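Side-chain contacts in endo-1,4-beta-xylanase (Bacteroides thetaiotaomicron VPI-5482, PDB 3KST), which probably hydrolyses glycosidic bonds in xylan or related plant polysaccharides, as a calcium-binding member of glycosyl hydrolase family 43: residues Thr19-Ile24 with Ala268-Ala273; His209-Gly214 with Ala273-Arg278; Tyr215-Ala220 with Trp262-His267. All coordinates share one frame; numbering follows the deposited sequence.

Contact 1 of 3, residues Thr19-Ile24 with Ala268-Ala273; sequences TNYLPI and AHWSAA
Tyr21 and Trp270 make this contact by themselves. Each reaches out from a loop at the surface. In Tyr21, CG is anti to the carbonyl carbon (chi1 -54°), and this carries the ring from CB toward residues 268-273. Along the ring, Tyr21 CG is 4.0 Å from Trp270 CZ3. Tyr21 CD1 lies 3.7 Å from Trp270 CZ3. The closest approach comes further out, where Tyr21 CE1 lies 3.3 Å from Trp270 CH2. Tyr21 CZ follows, 3.5 Å from Trp270 CH2. At the tip, Tyr21 OH lies 3.7 Å from Trp270 CH2. Trp270 CZ3 sits 3.5 Å above the plane of the Tyr21 ring, over its centre. The indole reaches this place with CG anti to its own backbone N (chi1 173°). The two planes meet at 52°, so the pair is neither a stack nor a T-shaped pair. Thr19 OG1 lies at the edge of the Tyr21 ring and accepts a weak hydrogen bond from Tyr21 N. Both aromatic side chains also touch Thr279 of strand 279-287, and Trp270 rests on Pro277. The contact therefore joins the loop after strand 17-19 to the loop after strand 262-268. The cohesion is that of two partly exposed aromatic rings, by dispersion and the shedding of water. Across the two segments the tyrosine hydroxyl meets ring carbons of Trp270 and forms no hydrogen bond.

Contact 2 of 3, residues His209-Gly214 with Ala273-Arg278; sequences HYENKG and AEIQPR
Arg278 and Tyr210 supply the cation-pi part of the contact. The guanidinium stacks over one face of the tyrosine ring, its plane tilted 25° from that of the ring. The centres of the two groups are 4.0 Å apart. The stack is off-centre: Arg278 NH1 is displaced toward the rim and comes 3.3 Å from Tyr210 CD1. The arginine chain bends at chi3 (-67°), which turns the planar group onto the ring. The opposite face of Tyr210 is covered near its rim by CG of Glu211, so the ring is sandwiched. The apolar part belongs to Ile275, which packs against the aliphatic stem of Glu211. Ile275 CD1 lies 3.5 Å from Glu211 CB. More loosely placed, Ile275 CG2 is 4.3 Å from Tyr210 CE1. Hydrogen bonds do not cross between the segments but shape residues 209-214. Residues 209-212 form a type I beta turn. Glu211 N donates to His209 ND1 (3.2 Å) in the plane of the imidazole. Asn212 OD1 accepts from Gly214 N (2.9 Å) in an Asx turn. Arg278 has a second, weak partner in Asp26, the predicted proton acceptor, through a long ion pair. With no helix nearby, the contact bridges two loops of the beta-propeller known for this family: one links strands 200-207 and 216-222, the other strands 262-268 and 279-287.

Contact 3 of 3, residues Tyr215-Ala220 with Trp262-His267; sequences YGVGYA and WKYIFH
Tyr215 brings the CE2 corner of its ring up to the imidazole of His267, 3.4 Å from NE2. Tyr215 CE2 also lies 3.7 Å from His267 CE1. The planes are almost parallel, at 9°, yet the centroids stand 5.5 Å apart. The rings touch at their rims, with no overlap of faces. His267 places its CG between the backbone N and the carbonyl carbon (chi1 73°), which swings the imidazole toward the tyrosine. Further along the strands, Val217 and Tyr264 approach from opposite directions. The two valine methyls receive the phenol tip: Tyr264 OH is 3.7 Å from Val217 CG1 and 3.8 Å from Val217 CG2. These four buried side chains lie between strands 216-222 and 262-268, which belong to different sheets of the propeller. His251, a ligand of the calcium ion, touches both Tyr215 and His267. No hydrogen bond joins the two segments, so van der Waals packing of methyls and ring rims carries the contact. The polar ends are held elsewhere: Tyr215 OH is hydrogen-bonded to Glu190 OE2, and His267 ND1 to Asp26 N. Glu190 is the predicted proton donor and Asp26 the predicted proton acceptor.

How the contacts relate
Contacts 1 and 2 lie at the surface, both centred about 17 Å from the chain centre. Contact 3 is buried, about 9 Å from it. Contacts 1 and 2 share the loop after strand 262-268. There Trp270 N probably forms a hydrogen bond to Ile275 O (2.9 Å). His269 NE2 probably forms another to Tyr210 O (3.0 Å). Contact 2 meets contact 3 where Arg278 NH1 packs 3.5 Å from His267 CE1. Both border the predicted catalytic centre: Arg278 and His267 flank Asp26, and the Tyr210 side chain is about 5 Å from that of Glu190. The calcium ion is about 11 Å from the Arg278 side chain and 8 Å from that of Tyr264. Contact 1 is remote from these sites.

Contact 1 of 3, residues Thr19-Ile24 with Ala268-Ala273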
ATOM      1  N   THR A  19      16.638  -1.099 -15.560  1.00 14.20           N
ATOM      2  CA  THR A  19      15.554  -0.238 -16.021  1.00 13.43           C
ATOM      3  C   THR A  19      15.670   1.144 -15.390  1.00 12.98           C
ATOM      4  O   THR A  19      16.145   1.260 -14.261  1.00 12.18           O
ATOM      5  CB  THR A  19      14.171  -0.852 -15.714  1.00 13.08           C
ATOM      6  OG1 THR A  19      13.139   0.041 -16.150  1.00 14.55           O
ATOM      7  CG2 THR A  19      13.996  -1.122 -14.227  1.00 12.48           C
ATOM      8  N   ASN A  20      15.229   2.174 -16.123  1.00 12.69           N
ATOM      9  CA  ASN A  20      15.184   3.564 -15.598  1.00 13.18           C
ATOM     10  C   ASN A  20      13.937   3.875 -14.740  1.00 13.67           C
ATOM     11  O   ASN A  20      13.621   5.030 -14.505  1.00 14.89           O
ATOM     12  CB  ASN A  20      15.327   4.586 -16.759  1.00 13.79           C
ATOM     13  CG  ASN A  20      16.732   4.596 -17.361  1.00 14.12           C
ATOM     14  OD1 ASN A  20      17.730   4.563 -16.634  1.00 15.57           O
ATOM     15  ND2 ASN A  20      16.815   4.695 -18.691  1.00 13.87           N
ATOM     16  N   TYR A  21      13.232   2.846 -14.277  1.00 14.70           N
ATOM     17  CA  TYR A  21      12.006   2.985 -13.484  1.00 14.49           C
ATOM     18  C   TYR A  21      12.030   1.949 -12.395  1.00 14.13           C
ATOM     19  O   TYR A  21      12.854   1.047 -12.435  1.00 15.00           O
ATOM     20  CB  TYR A  21      10.787   2.703 -14.360  1.00 16.30           C
ATOM     21  CG  TYR A  21      10.771   3.526 -15.578  1.00 18.68           C
ATOM     22  CD1 TYR A  21      11.405   3.078 -16.740  1.00 20.41           C
ATOM     23  CD2 TYR A  21      10.184   4.807 -15.577  1.00 21.56           C
ATOM     24  CE1 TYR A  21      11.451   3.877 -17.872  1.00 23.25           C
ATOM     25  CE2 TYR A  21      10.219   5.606 -16.712  1.00 23.43           C
ATOM     26  CZ  TYR A  21      10.842   5.134 -17.860  1.00 23.84           C
ATOM     27  OH  TYR A  21      10.856   5.908 -18.989  1.00 25.70           O
ATOM     28  N   LEU A  22      11.136   2.077 -11.426  1.00 13.40           N
ATOM     29  CA  LEU A  22      10.920   1.018 -10.420  1.00 12.91           C
ATOM     30  C   LEU A  22       9.602   0.375 -10.903  1.00 12.27           C
ATOM     31  O   LEU A  22       8.510   0.916 -10.653  1.00 12.68           O
ATOM     32  CB  LEU A  22      10.857   1.591  -9.009  1.00 13.63           C
ATOM     33  CG  LEU A  22      10.576   0.523  -7.953  1.00 13.60           C
ATOM     34  CD1 LEU A  22      11.557  -0.656  -8.068  1.00 13.46           C
ATOM     35  CD2 LEU A  22      10.595   1.119  -6.566  1.00 14.69           C
ATOM     36  N   PRO A  23       9.696  -0.785 -11.587  1.00 11.52           N
ATOM     37  CA  PRO A  23       8.572  -1.289 -12.344  1.00 10.69           C
ATOM     38  C   PRO A  23       7.485  -2.029 -11.562  1.00  9.44           C
ATOM     39  O   PRO A  23       7.174  -3.189 -11.870  1.00  8.98           O
ATOM     40  CB  PRO A  23       9.271  -2.174 -13.379  1.00 10.70           C
ATOM     41  CG  PRO A  23      10.369  -2.776 -12.623  1.00 11.29           C
ATOM     42  CD  PRO A  23      10.862  -1.707 -11.703  1.00 11.47           C
ATOM     43  N   ILE A  24       6.884  -1.347 -10.596  1.00  8.73           N
ATOM     44  CA  ILE A  24       5.761  -1.913  -9.794  1.00  8.92           C
ATOM     45  C   ILE A  24       4.627  -0.894  -9.658  1.00  9.39           C
ATOM     46  O   ILE A  24       4.841   0.328  -9.781  1.00  8.42           O
ATOM     47  CB  ILE A  24       6.191  -2.342  -8.358  1.00  9.55           C
ATOM     48  CG1 ILE A  24       6.797  -1.152  -7.562  1.00  9.66           C
ATOM     49  CG2 ILE A  24       7.204  -3.502  -8.417  1.00  8.79           C
ATOM     50  CD1 ILE A  24       7.289  -1.473  -6.151  1.00 10.39           C
ATOM     51  N   ALA A 268       2.353   5.650 -10.912  1.00  9.50           N
ATOM     52  CA  ALA A 268       1.759   6.527 -11.906  1.00  9.27           C
ATOM     53  C   ALA A 268       1.684   5.742 -13.214  1.00  9.27           C
ATOM     54  O   ALA A 268       2.345   4.710 -13.355  1.00  8.73           O
ATOM     55  CB  ALA A 268       2.604   7.757 -12.067  1.00 10.19           C
ATOM     56  N   HIS A 269       0.864   6.203 -14.153  1.00  9.02           N
ATOM     57  CA  HIS A 269       0.830   5.596 -15.483  1.00  9.93           C
ATOM     58  C   HIS A 269       2.215   5.653 -16.142  1.00 10.04           C
ATOM     59  O   HIS A 269       3.079   6.470 -15.736  1.00  9.95           O
ATOM     60  CB  HIS A 269      -0.183   6.281 -16.408  1.00  9.40           C
ATOM     61  CG  HIS A 269      -1.606   6.116 -15.988  1.00 11.58           C
ATOM     62  ND1 HIS A 269      -2.612   6.955 -16.414  1.00 13.59           N
ATOM     63  CD2 HIS A 269      -2.187   5.227 -15.145  1.00 13.97           C
ATOM     64  CE1 HIS A 269      -3.759   6.569 -15.880  1.00 12.85           C
ATOM     65  NE2 HIS A 269      -3.530   5.522 -15.101  1.00 12.98           N
ATOM     66  N   TRP A 270       2.437   4.740 -17.088  1.00 10.51           N
ATOM     67  CA  TRP A 270       3.677   4.711 -17.865  1.00 10.95           C
ATOM     68  C   TRP A 270       3.978   6.086 -18.474  1.00 11.84           C
ATOM     69  O   TRP A 270       5.108   6.552 -18.422  1.00 12.45           O
ATOM     70  CB  TRP A 270       3.621   3.632 -18.937  1.00 11.43           C
ATOM     71  CG  TRP A 270       4.757   3.674 -19.843  1.00 11.88           C
ATOM     72  CD1 TRP A 270       4.741   4.119 -21.119  1.00 12.07           C
ATOM     73  CD2 TRP A 270       6.127   3.356 -19.540  1.00 11.62           C
ATOM     74  NE1 TRP A 270       5.992   4.063 -21.655  1.00 13.75           N
ATOM     75  CE2 TRP A 270       6.868   3.608 -20.707  1.00 12.49           C
ATOM     76  CE3 TRP A 270       6.794   2.864 -18.406  1.00 14.09           C
ATOM     77  CZ2 TRP A 270       8.253   3.400 -20.781  1.00 11.33           C
ATOM     78  CZ3 TRP A 270       8.157   2.665 -18.474  1.00 12.86           C
ATOM     79  CH2 TRP A 270       8.872   2.922 -19.678  1.00 11.97           C
ATOM     80  N   SER A 271       2.946   6.749 -18.974  1.00 13.04           N
ATOM     81  CA  SER A 271       3.066   8.076 -19.595  1.00 13.97           C
ATOM     82  C   SER A 271       1.656   8.597 -19.822  1.00 15.32           C
ATOM     83  O   SER A 271       0.696   7.878 -19.551  1.00 14.95           O
ATOM     84  CB  SER A 271       3.743   7.920 -20.962  1.00 13.85           C
ATOM     85  OG  SER A 271       2.919   7.130 -21.797  1.00 15.20           O
ATOM     86  N   ALA A 272       1.520   9.818 -20.355  1.00 16.49           N
ATOM     87  CA  ALA A 272       0.202  10.373 -20.711  1.00 17.40           C
ATOM     88  C   ALA A 272      -0.559   9.559 -21.787  1.00 17.31           C
ATOM     89  O   ALA A 272      -1.798   9.571 -21.798  1.00 17.56           O
ATOM     90  CB  ALA A 272       0.333  11.845 -21.179  1.00 17.63           C
ATOM     91  N   ALA A 273       0.171   8.860 -22.674  1.00 17.86           N
ATOM     92  CA  ALA A 273      -0.418   8.051 -23.770  1.00 18.17           C
ATOM     93  C   ALA A 273      -0.816   6.611 -23.411  1.00 18.15           C
ATOM     94  O   ALA A 273      -1.782   6.069 -23.960  1.00 18.91           O
ATOM     95  CB  ALA A 273       0.560   8.019 -24.964  1.00 18.21           C
TER

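Contact 2 of 3, residues His209-Gly214 with Ala273-Arg278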
ATOM      1  N   HIS A 209     -11.095   4.692 -10.435  1.00 10.12           N
ATOM      2  CA  HIS A 209     -10.498   3.533 -11.117  1.00 11.09           C
ATOM      3  C   HIS A 209      -9.033   3.913 -11.418  1.00 10.97           C
ATOM      4  O   HIS A 209      -8.770   5.016 -11.892  1.00 11.13           O
ATOM      5  CB  HIS A 209     -11.224   3.254 -12.432  1.00 11.34           C
ATOM      6  CG  HIS A 209     -10.952   1.900 -12.997  1.00 12.98           C
ATOM      7  ND1 HIS A 209      -9.736   1.538 -13.529  1.00 12.15           N
ATOM      8  CD2 HIS A 209     -11.765   0.827 -13.158  1.00 14.69           C
ATOM      9  CE1 HIS A 209      -9.796   0.291 -13.958  1.00 14.19           C
ATOM     10  NE2 HIS A 209     -11.023  -0.156 -13.767  1.00 12.72           N
ATOM     11  N   TYR A 210      -8.090   3.016 -11.144  1.00 10.40           N
ATOM     12  CA  TYR A 210      -6.640   3.300 -11.346  1.00 11.00           C
ATOM     13  C   TYR A 210      -6.287   3.743 -12.778  1.00 10.82           C
ATOM     14  O   TYR A 210      -5.297   4.459 -12.991  1.00 11.46           O
ATOM     15  CB  TYR A 210      -5.753   2.126 -10.887  1.00 10.80           C
ATOM     16  CG  TYR A 210      -5.653   0.968 -11.832  1.00 11.42           C
ATOM     17  CD1 TYR A 210      -4.705   0.978 -12.892  1.00 12.85           C
ATOM     18  CD2 TYR A 210      -6.483  -0.139 -11.704  1.00 14.62           C
ATOM     19  CE1 TYR A 210      -4.602  -0.100 -13.795  1.00 14.25           C
ATOM     20  CE2 TYR A 210      -6.391  -1.233 -12.612  1.00 14.75           C
ATOM     21  CZ  TYR A 210      -5.447  -1.202 -13.638  1.00 16.25           C
ATOM     22  OH  TYR A 210      -5.356  -2.266 -14.499  1.00 16.72           O
ATOM     23  N   GLU A 211      -7.080   3.281 -13.750  1.00 11.26           N
ATOM     24  CA  GLU A 211      -6.897   3.648 -15.153  1.00 11.47           C
ATOM     25  C   GLU A 211      -7.159   5.113 -15.463  1.00 11.14           C
ATOM     26  O   GLU A 211      -6.733   5.588 -16.504  1.00 11.40           O
ATOM     27  CB  GLU A 211      -7.743   2.754 -16.049  1.00 11.64           C
ATOM     28  CG  GLU A 211      -7.219   1.306 -16.079  1.00 13.80           C
ATOM     29  CD  GLU A 211      -7.947   0.404 -17.060  1.00 17.00           C
ATOM     30  OE1 GLU A 211      -8.978   0.819 -17.664  1.00 18.45           O
ATOM     31  OE2 GLU A 211      -7.462  -0.740 -17.230  1.00 18.69           O
ATOM     32  N   ASN A 212      -7.864   5.826 -14.587  1.00 10.69           N
ATOM     33  CA  ASN A 212      -8.150   7.239 -14.816  1.00 10.24           C
ATOM     34  C   ASN A 212      -6.917   8.084 -14.555  1.00 10.26           C
ATOM     35  O   ASN A 212      -6.224   7.870 -13.554  1.00 11.80           O
ATOM     36  CB  ASN A 212      -9.289   7.732 -13.912  1.00  9.91           C
ATOM     37  CG  ASN A 212      -9.937   8.981 -14.451  1.00  8.81           C
ATOM     38  OD1 ASN A 212      -9.582  10.067 -14.058  1.00 10.62           O
ATOM     39  ND2 ASN A 212     -10.867   8.819 -15.390  1.00  8.67           N
ATOM     40  N   LYS A 213      -6.647   9.086 -15.402  1.00 10.07           N
ATOM     41  CA  LYS A 213      -5.517  10.007 -15.140  1.00 10.06           C
ATOM     42  C   LYS A 213      -5.644  10.767 -13.819  1.00  9.42           C
ATOM     43  O   LYS A 213      -4.646  11.252 -13.310  1.00 10.02           O
ATOM     44  CB  LYS A 213      -5.289  11.016 -16.292  1.00 10.53           C
ATOM     45  CG  LYS A 213      -4.828  10.370 -17.543  1.00 12.03           C
ATOM     46  CD  LYS A 213      -4.847  11.364 -18.681  1.00 12.93           C
ATOM     47  CE  LYS A 213      -4.366  10.751 -19.955  1.00 16.09           C
ATOM     48  NZ  LYS A 213      -4.602  11.692 -21.065  1.00 20.02           N
ATOM     49  N   GLY A 214      -6.893  10.894 -13.334  1.00 10.18           N
ATOM     50  CA  GLY A 214      -7.266  11.514 -12.085  1.00 10.39           C
ATOM     51  C   GLY A 214      -7.287  10.624 -10.859  1.00 10.00           C
ATOM     52  O   GLY A 214      -7.796  11.069  -9.781  1.00 10.16           O
ATOM     53  N   ALA A 273       0.171   8.860 -22.674  1.00 17.86           N
ATOM     54  CA  ALA A 273      -0.418   8.051 -23.770  1.00 18.17           C
ATOM     55  C   ALA A 273      -0.816   6.611 -23.411  1.00 18.15           C
ATOM     56  O   ALA A 273      -1.782   6.069 -23.960  1.00 18.91           O
ATOM     57  CB  ALA A 273       0.560   8.019 -24.964  1.00 18.21           C
ATOM     58  N   GLU A 274      -0.090   6.013 -22.471  1.00 17.39           N
ATOM     59  CA  GLU A 274      -0.211   4.601 -22.145  1.00 17.81           C
ATOM     60  C   GLU A 274      -0.255   4.396 -20.621  1.00 16.34           C
ATOM     61  O   GLU A 274       0.560   4.964 -19.907  1.00 15.70           O
ATOM     62  CB  GLU A 274       1.030   3.947 -22.767  1.00 18.40           C
ATOM     63  CG  GLU A 274       1.267   2.475 -22.499  1.00 22.04           C
ATOM     64  CD  GLU A 274       0.225   1.527 -23.077  1.00 24.60           C
ATOM     65  OE1 GLU A 274      -0.495   1.927 -24.037  1.00 24.62           O
ATOM     66  OE2 GLU A 274       0.159   0.367 -22.562  1.00 24.10           O
ATOM     67  N   ILE A 275      -1.198   3.599 -20.136  1.00 16.06           N
ATOM     68  CA  ILE A 275      -1.266   3.276 -18.701  1.00 15.94           C
ATOM     69  C   ILE A 275      -0.167   2.282 -18.323  1.00 16.15           C
ATOM     70  O   ILE A 275       0.576   2.510 -17.350  1.00 15.07           O
ATOM     71  CB  ILE A 275      -2.612   2.654 -18.304  1.00 15.47           C
ATOM     72  CG1 ILE A 275      -3.744   3.664 -18.458  1.00 16.06           C
ATOM     73  CG2 ILE A 275      -2.588   2.112 -16.856  1.00 15.70           C
ATOM     74  CD1 ILE A 275      -5.087   3.053 -18.375  1.00 16.64           C
ATOM     75  N   GLN A 276      -0.072   1.197 -19.097  1.00 16.46           N
ATOM     76  CA  GLN A 276       0.849   0.098 -18.788  1.00 16.64           C
ATOM     77  C   GLN A 276       2.267   0.217 -19.350  1.00 15.84           C
ATOM     78  O   GLN A 276       2.424   0.526 -20.526  1.00 16.62           O
ATOM     79  CB  GLN A 276       0.353  -1.237 -19.320  1.00 16.87           C
ATOM     80  CG  GLN A 276      -0.925  -1.763 -18.808  1.00 18.08           C
ATOM     81  CD  GLN A 276      -1.142  -3.182 -19.320  1.00 19.39           C
ATOM     82  OE1 GLN A 276      -0.440  -4.125 -18.920  1.00 18.30           O
ATOM     83  NE2 GLN A 276      -2.100  -3.339 -20.224  1.00 22.02           N
ATOM     84  N   PRO A 277       3.292  -0.171 -18.571  1.00 14.54           N
ATOM     85  CA  PRO A 277       3.231  -0.686 -17.213  1.00 13.61           C
ATOM     86  C   PRO A 277       3.314   0.480 -16.230  1.00 12.55           C
ATOM     87  O   PRO A 277       4.054   1.441 -16.469  1.00 10.61           O
ATOM     88  CB  PRO A 277       4.454  -1.607 -17.131  1.00 13.77           C
ATOM     89  CG  PRO A 277       5.442  -1.011 -18.046  1.00 13.54           C
ATOM     90  CD  PRO A 277       4.678  -0.203 -19.084  1.00 15.28           C
ATOM     91  N   ARG A 278       2.515   0.453 -15.170  1.00 10.62           N
ATOM     92  CA  ARG A 278       2.685   1.450 -14.109  1.00 10.50           C
ATOM     93  C   ARG A 278       4.055   1.244 -13.421  1.00  9.97           C
ATOM     94  O   ARG A 278       4.566   0.108 -13.331  1.00 10.91           O
ATOM     95  CB  ARG A 278       1.545   1.386 -13.100  1.00 10.84           C
ATOM     96  CG  ARG A 278       0.191   1.812 -13.687  1.00 11.92           C
ATOM     97  CD  ARG A 278      -0.957   1.473 -12.757  1.00 13.72           C
ATOM     98  NE  ARG A 278      -1.079   0.009 -12.661  1.00 14.73           N
ATOM     99  CZ  ARG A 278      -1.747  -0.665 -11.714  1.00 19.45           C
ATOM    100  NH1 ARG A 278      -2.388  -0.037 -10.723  1.00 19.73           N
ATOM    101  NH2 ARG A 278      -1.756  -1.999 -11.767  1.00 18.33           N
TER

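Contact 3 of 3, residues Tyr215-Ala220 with Trp262-His267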
ATOM      1  N   TYR A 215      -6.760   9.393 -10.978  1.00  9.81           N
ATOM      2  CA  TYR A 215      -6.477   8.565  -9.783  1.00  9.77           C
ATOM      3  C   TYR A 215      -5.705   9.493  -8.839  1.00  9.60           C
ATOM      4  O   TYR A 215      -4.778  10.226  -9.283  1.00  9.10           O
ATOM      5  CB  TYR A 215      -5.597   7.365 -10.127  1.00  9.46           C
ATOM      6  CG  TYR A 215      -5.587   6.189  -9.153  1.00  9.61           C
ATOM      7  CD1 TYR A 215      -6.773   5.604  -8.695  1.00  8.22           C
ATOM      8  CD2 TYR A 215      -4.394   5.557  -8.821  1.00  9.10           C
ATOM      9  CE1 TYR A 215      -6.762   4.468  -7.844  1.00  8.24           C
ATOM     10  CE2 TYR A 215      -4.370   4.424  -7.964  1.00 10.82           C
ATOM     11  CZ  TYR A 215      -5.562   3.897  -7.489  1.00 10.57           C
ATOM     12  OH  TYR A 215      -5.537   2.803  -6.681  1.00 11.34           O
ATOM     13  N   GLY A 216      -6.097   9.509  -7.564  1.00 10.00           N
ATOM     14  CA  GLY A 216      -5.480  10.393  -6.600  1.00  9.64           C
ATOM     15  C   GLY A 216      -5.581   9.944  -5.167  1.00  9.80           C
ATOM     16  O   GLY A 216      -6.346   9.041  -4.859  1.00 10.48           O
ATOM     17  N   VAL A 217      -4.781  10.577  -4.317  1.00 10.40           N
ATOM     18  CA  VAL A 217      -4.689  10.254  -2.907  1.00  9.51           C
ATOM     19  C   VAL A 217      -5.299  11.325  -2.021  1.00  9.72           C
ATOM     20  O   VAL A 217      -5.058  12.528  -2.217  1.00  8.75           O
ATOM     21  CB  VAL A 217      -3.219  10.066  -2.491  1.00  9.11           C
ATOM     22  CG1 VAL A 217      -3.092   9.759  -0.968  1.00  7.78           C
ATOM     23  CG2 VAL A 217      -2.558   8.949  -3.345  1.00  9.55           C
ATOM     24  N   GLY A 218      -6.037  10.898  -1.000  1.00 10.47           N
ATOM     25  CA  GLY A 218      -6.594  11.803  -0.001  1.00 10.75           C
ATOM     26  C   GLY A 218      -6.511  11.148   1.361  1.00 11.02           C
ATOM     27  O   GLY A 218      -6.055   9.989   1.469  1.00 11.67           O
ATOM     28  N   TYR A 219      -6.941  11.860   2.395  1.00 11.59           N
ATOM     29  CA  TYR A 219      -7.020  11.249   3.747  1.00 11.40           C
ATOM     30  C   TYR A 219      -8.286  11.627   4.529  1.00 11.56           C
ATOM     31  O   TYR A 219      -9.042  12.527   4.130  1.00 11.27           O
ATOM     32  CB  TYR A 219      -5.766  11.543   4.586  1.00 11.52           C
ATOM     33  CG  TYR A 219      -5.667  12.938   5.190  1.00 12.51           C
ATOM     34  CD1 TYR A 219      -5.130  13.994   4.462  1.00 13.39           C
ATOM     35  CD2 TYR A 219      -6.090  13.195   6.512  1.00 12.68           C
ATOM     36  CE1 TYR A 219      -5.008  15.285   5.008  1.00 13.04           C
ATOM     37  CE2 TYR A 219      -5.976  14.496   7.070  1.00 13.18           C
ATOM     38  CZ  TYR A 219      -5.438  15.526   6.310  1.00 14.24           C
ATOM     39  OH  TYR A 219      -5.323  16.792   6.813  1.00 15.46           O
ATOM     40  N   ALA A 220      -8.471  10.892   5.625  1.00 10.96           N
ATOM     41  CA  ALA A 220      -9.536  11.084   6.603  1.00 11.77           C
ATOM     42  C   ALA A 220      -8.963  10.819   7.975  1.00 12.43           C
ATOM     43  O   ALA A 220      -8.010  10.046   8.115  1.00 11.74           O
ATOM     44  CB  ALA A 220     -10.709  10.161   6.349  1.00 12.16           C
ATOM     45  N   TRP A 262       9.912  11.772   6.496  1.00 17.14           N
ATOM     46  CA  TRP A 262       9.014  10.825   5.837  1.00 15.75           C
ATOM     47  C   TRP A 262       8.879  11.063   4.340  1.00 14.83           C
ATOM     48  O   TRP A 262       9.072  12.159   3.820  1.00 14.57           O
ATOM     49  CB  TRP A 262       7.624  10.839   6.478  1.00 16.03           C
ATOM     50  CG  TRP A 262       7.550  10.293   7.857  1.00 17.35           C
ATOM     51  CD1 TRP A 262       8.004  10.883   8.997  1.00 17.57           C
ATOM     52  CD2 TRP A 262       6.926   9.065   8.263  1.00 17.49           C
ATOM     53  NE1 TRP A 262       7.728  10.090  10.092  1.00 18.47           N
ATOM     54  CE2 TRP A 262       7.069   8.969   9.672  1.00 18.48           C
ATOM     55  CE3 TRP A 262       6.268   8.034   7.580  1.00 15.79           C
ATOM     56  CZ2 TRP A 262       6.591   7.871  10.408  1.00 17.99           C
ATOM     57  CZ3 TRP A 262       5.785   6.927   8.322  1.00 14.55           C
ATOM     58  CH2 TRP A 262       5.950   6.869   9.719  1.00 15.16           C
ATOM     59  N   LYS A 263       8.508   9.988   3.659  1.00 14.60           N
ATOM     60  CA  LYS A 263       8.356   9.988   2.212  1.00 13.84           C
ATOM     61  C   LYS A 263       7.103   9.205   1.930  1.00 12.82           C
ATOM     62  O   LYS A 263       6.647   8.441   2.810  1.00 12.79           O
ATOM     63  CB  LYS A 263       9.543   9.282   1.579  1.00 14.31           C
ATOM     64  CG  LYS A 263      10.874  10.044   1.673  1.00 16.53           C
ATOM     65  CD  LYS A 263      10.935  11.219   0.733  1.00 19.15           C
ATOM     66  CE  LYS A 263      12.367  11.683   0.454  1.00 20.69           C
ATOM     67  NZ  LYS A 263      12.975  12.278   1.644  1.00 23.71           N
ATOM     68  N   TYR A 264       6.570   9.394   0.728  1.00 11.38           N
ATOM     69  CA  TYR A 264       5.360   8.683   0.275  1.00 10.52           C
ATOM     70  C   TYR A 264       5.657   8.061  -1.097  1.00 10.72           C
ATOM     71  O   TYR A 264       5.922   8.803  -2.061  1.00 11.21           O
ATOM     72  CB  TYR A 264       4.167   9.652   0.220  1.00  9.90           C
ATOM     73  CG  TYR A 264       2.852   8.962  -0.022  1.00  9.98           C
ATOM     74  CD1 TYR A 264       2.142   8.397   1.034  1.00  8.69           C
ATOM     75  CD2 TYR A 264       2.328   8.811  -1.318  1.00  8.37           C
ATOM     76  CE1 TYR A 264       0.931   7.719   0.824  1.00  7.25           C
ATOM     77  CE2 TYR A 264       1.092   8.136  -1.529  1.00  9.17           C
ATOM     78  CZ  TYR A 264       0.405   7.593  -0.453  1.00  9.64           C
ATOM     79  OH  TYR A 264      -0.790   6.910  -0.623  1.00  9.69           O
ATOM     80  N   ILE A 265       5.662   6.723  -1.176  1.00 10.40           N
ATOM     81  CA  ILE A 265       5.921   6.023  -2.445  1.00 10.66           C
ATOM     82  C   ILE A 265       4.569   5.825  -3.122  1.00 10.94           C
ATOM     83  O   ILE A 265       3.579   5.554  -2.440  1.00 11.09           O
ATOM     84  CB  ILE A 265       6.708   4.690  -2.250  1.00 11.65           C
ATOM     85  CG1 ILE A 265       7.150   4.106  -3.591  1.00  9.52           C
ATOM     86  CG2 ILE A 265       5.929   3.657  -1.433  1.00 10.03           C
ATOM     87  CD1 ILE A 265       8.105   2.902  -3.400  1.00 11.10           C
ATOM     88  N   PHE A 266       4.523   5.947  -4.438  1.00 10.96           N
ATOM     89  CA  PHE A 266       3.273   5.801  -5.190  1.00 10.36           C
ATOM     90  C   PHE A 266       3.580   5.445  -6.638  1.00  9.71           C
ATOM     91  O   PHE A 266       4.707   5.616  -7.075  1.00  9.84           O
ATOM     92  CB  PHE A 266       2.437   7.103  -5.155  1.00 11.06           C
ATOM     93  CG  PHE A 266       3.137   8.294  -5.770  1.00 12.60           C
ATOM     94  CD1 PHE A 266       4.023   9.053  -5.013  1.00 12.99           C
ATOM     95  CD2 PHE A 266       2.949   8.622  -7.114  1.00 12.69           C
ATOM     96  CE1 PHE A 266       4.705  10.142  -5.579  1.00 14.92           C
ATOM     97  CE2 PHE A 266       3.608   9.723  -7.709  1.00 14.64           C
ATOM     98  CZ  PHE A 266       4.496  10.493  -6.924  1.00 14.17           C
ATOM     99  N   HIS A 267       2.574   4.940  -7.342  1.00  9.18           N
ATOM    100  CA  HIS A 267       2.699   4.637  -8.763  1.00  9.50           C
ATOM    101  C   HIS A 267       2.088   5.741  -9.620  1.00  9.63           C
ATOM    102  O   HIS A 267       1.373   6.634  -9.141  1.00  9.66           O
ATOM    103  CB  HIS A 267       2.131   3.258  -9.134  1.00 10.14           C
ATOM    104  CG  HIS A 267       0.641   3.179  -9.133  1.00 10.57           C
ATOM    105  ND1 HIS A 267      -0.046   2.291  -8.334  1.00 11.34           N
ATOM    106  CD2 HIS A 267      -0.301   3.864  -9.827  1.00  9.19           C
ATOM    107  CE1 HIS A 267      -1.343   2.427  -8.543  1.00 10.82           C
ATOM    108  NE2 HIS A 267      -1.524   3.385  -9.435  1.00 12.30           N
TER